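Local coordinates for protein mannosyl-6-phosphatase (PDB 4C1R) that probably removes phosphate from mannosyl-6-phosphate groups by hydrolysis, as a magnesium-binding member of the endonuclease/exonuclease/phosphatase family, probably during use of yeast mannan, at residues G43-F48 with F133-M138. Residues are numbered along the deposited sequence; the frame is centred on the assembly and turned at random.
With MG (magnesium ion), chain E.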
loop_
_atom_site.group_PDB
_atom_site.type_symbol
_atom_site.label_atom_id
_atom_site.label_comp_id
_atom_site.label_asym_id
_atom_site.label_seq_id
_atom_site.Cartn_x
_atom_site.Cartn_y
_atom_site.Cartn_z
ATOM N N GLY A 43 -1.164 1.649 3.636
ATOM C CA GLY A 43 -0.671 0.351 3.228
ATOM C C GLY A 43 0.788 0.405 2.833
ATOM O O GLY A 43 1.223 1.324 2.106
ATOM N N THR A 44 1.532 -0.583 3.330
ATOM C CA THR A 44 2.896 -0.851 2.962
ATOM C C THR A 44 3.045 -2.189 2.239
ATOM O O THR A 44 2.250 -3.136 2.444
ATOM C CB THR A 44 3.842 -0.815 4.220
ATOM O OG1 THR A 44 3.672 -1.973 5.052
ATOM C CG2 THR A 44 3.559 0.400 5.045
ATOM N N GLN A 45 4.084 -2.288 1.408
ATOM C CA GLN A 45 4.425 -3.590 0.790
ATOM C C GLN A 45 5.889 -3.917 1.031
ATOM O O GLN A 45 6.704 -3.020 1.243
ATOM C CB GLN A 45 4.091 -3.594 -0.711
ATOM C CG GLN A 45 2.622 -3.246 -0.990
ATOM C CD GLN A 45 2.369 -1.728 -1.014
ATOM O OE1 GLN A 45 3.182 -0.971 -1.542
ATOM N NE2 GLN A 45 1.206 -1.290 -0.507
ATOM N N GLU A 46 6.198 -5.210 1.010
ATOM C CA GLU A 46 7.560 -5.756 1.008
ATOM C C GLU A 46 8.301 -5.865 2.339
ATOM O O GLU A 46 9.391 -6.415 2.343
ATOM C CB GLU A 46 8.460 -5.131 -0.069
ATOM C CG GLU A 46 7.961 -5.377 -1.490
ATOM C CD GLU A 46 9.001 -5.056 -2.517
ATOM O OE1 GLU A 46 10.202 -5.002 -2.133
ATOM O OE2 GLU A 46 8.610 -4.879 -3.703
ATOM N N CYS A 47 7.722 -5.405 3.452
ATOM C CA CYS A 47 8.462 -5.422 4.714
ATOM C C CYS A 47 8.550 -6.842 5.271
ATOM O O CYS A 47 7.516 -7.533 5.363
ATOM C CB CYS A 47 7.777 -4.542 5.763
ATOM S SG CYS A 47 7.979 -2.763 5.463
ATOM N N PHE A 48 9.758 -7.260 5.675
ATOM C CA PHE A 48 9.901 -8.395 6.593
ATOM C C PHE A 48 9.558 -7.931 7.978
ATOM O O PHE A 48 9.514 -6.741 8.220
ATOM C CB PHE A 48 11.320 -8.990 6.569
ATOM C CG PHE A 48 11.723 -9.528 5.224
ATOM C CD1 PHE A 48 11.214 -10.727 4.759
ATOM C CD2 PHE A 48 12.611 -8.824 4.414
ATOM C CE1 PHE A 48 11.573 -11.220 3.517
ATOM C CE2 PHE A 48 12.981 -9.313 3.160
ATOM C CZ PHE A 48 12.463 -10.523 2.721
ATOM N N PHE A 133 -10.381 -1.173 4.969
ATOM C CA PHE A 133 -9.130 -0.780 4.348
ATOM C C PHE A 133 -8.379 -2.055 3.906
ATOM O O PHE A 133 -8.054 -2.902 4.744
ATOM C CB PHE A 133 -8.295 0.058 5.312
ATOM C CG PHE A 133 -7.143 0.799 4.655
ATOM C CD1 PHE A 133 -5.969 0.127 4.270
ATOM C CD2 PHE A 133 -7.223 2.165 4.426
ATOM C CE1 PHE A 133 -4.895 0.834 3.702
ATOM C CE2 PHE A 133 -6.148 2.875 3.865
ATOM C CZ PHE A 133 -4.993 2.205 3.479
ATOM N N PHE A 134 -8.187 -2.227 2.598
ATOM C CA PHE A 134 -7.465 -3.388 2.040
ATOM C C PHE A 134 -6.103 -2.932 1.511
ATOM O O PHE A 134 -5.976 -1.788 1.057
ATOM C CB PHE A 134 -8.236 -4.011 0.858
ATOM C CG PHE A 134 -9.531 -4.659 1.232
ATOM C CD1 PHE A 134 -10.701 -3.903 1.343
ATOM C CD2 PHE A 134 -9.619 -6.049 1.341
ATOM C CE1 PHE A 134 -11.894 -4.522 1.709
ATOM C CE2 PHE A 134 -10.812 -6.658 1.697
ATOM C CZ PHE A 134 -11.944 -5.903 1.896
ATOM N N ASN A 135 -5.137 -3.862 1.456
ATOM C CA ASN A 135 -3.765 -3.571 1.037
ATOM C C ASN A 135 -3.093 -4.862 0.545
ATOM O O ASN A 135 -3.145 -5.870 1.236
ATOM C CB ASN A 135 -2.969 -3.031 2.239
ATOM C CG ASN A 135 -1.541 -2.684 1.877
ATOM O OD1 ASN A 135 -1.278 -2.181 0.784
ATOM N ND2 ASN A 135 -0.605 -2.963 2.788
ATOM N N LEU A 136 -2.487 -4.841 -0.640
ATOM C CA LEU A 136 -2.021 -6.065 -1.278
ATOM C C LEU A 136 -0.783 -5.816 -2.101
ATOM O O LEU A 136 -0.389 -4.665 -2.330
ATOM C CB LEU A 136 -3.125 -6.682 -2.138
ATOM C CG LEU A 136 -3.734 -5.824 -3.236
ATOM C CD1 LEU A 136 -2.742 -5.679 -4.393
ATOM C CD2 LEU A 136 -5.018 -6.487 -3.714
ATOM N N HIS A 137 -0.123 -6.898 -2.478
ATOM C CA HIS A 137 0.999 -6.825 -3.399
ATOM C C HIS A 137 0.810 -7.983 -4.389
ATOM O O HIS A 137 0.817 -9.173 -3.978
ATOM C CB HIS A 137 2.350 -6.947 -2.654
ATOM C CG HIS A 137 3.546 -6.699 -3.539
ATOM N ND1 HIS A 137 4.823 -6.564 -3.051
ATOM C CD2 HIS A 137 3.651 -6.570 -4.885
ATOM C CE1 HIS A 137 5.661 -6.358 -4.050
ATOM N NE2 HIS A 137 4.977 -6.372 -5.175
ATOM N N MET A 138 0.611 -7.622 -5.649
ATOM C CA MET A 138 0.306 -8.552 -6.751
ATOM C C MET A 138 1.515 -9.339 -7.266
ATOM O O MET A 138 2.667 -8.945 -7.053
ATOM C CB MET A 138 -0.205 -7.758 -7.950
ATOM C CG MET A 138 -1.558 -7.149 -7.740
ATOM S SD MET A 138 -2.780 -8.474 -7.741
ATOM C CE MET A 138 -4.188 -7.494 -8.270
HETATM MG MG MG E . 9.738 -4.038 -5.301
HETATM O O HOH W 1 5.068 -7.405 -0.427
HETATM O O HOH W 2 11.568 -5.047 -4.382
HETATM O O HOH W 3 10.066 -2.330 -4.099
HETATM O O HOH W 4 10.750 -3.179 -6.684
HETATM O O HOH W 5 9.536 -5.751 -6.347
HETATM O O HOH W 6 7.950 -3.298 -6.243
#
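Gly43, Thr44 and Gln45 meet Asn135 in a buried, side-chain-mediated contact between the two central sheets of the DNase I-like sandwich, beside the magnesium site. The strand segments 43-45 and 133-137 run nearly parallel, 13° between their axes and 6.8 Å apart at closest approach, yet belong to different sheets. Asn135 bridges them with both ends of its amide. Its ND2 donates to Thr44 O at 2.9 Å, the donor tilted from the carbonyl plane, while its OD1 accepts Gln45 NE2 at 2.9 Å on an in-plane lone pair. The two amides are steeply turned against each other, and this pair of bonds fixes the Asn135 amide rotation; Thr171 OG1 also bonds OD1. Asn135 CG, anti to the backbone N (chi1 -179°), reaches Gly43 CA at 3.4 Å, where the missing side chain makes room for the amide. Further along, Glu46 OE2 binds magnesium at 2.1 Å and lies at the edge of the His137 ring, 3.3 Å from CE1; the carboxylate and ring planes are 6° apart, and OE2 lies near the ring plane. Asn8 ND2 hydrogen-bonds OE2 and Asn11 N hydrogen-bonds OE1, and five waters complete the magnesium shell. A water 2.8 Å from His137 ND1 also accepts a weak hydrogen bond from Glu46 N. Strand 2-8 flanks 41-45 in one sheet and strand 168-173 flanks 130-137 in the other, whose outer side, at Phe134 and Leu136, packs against helix 143-159.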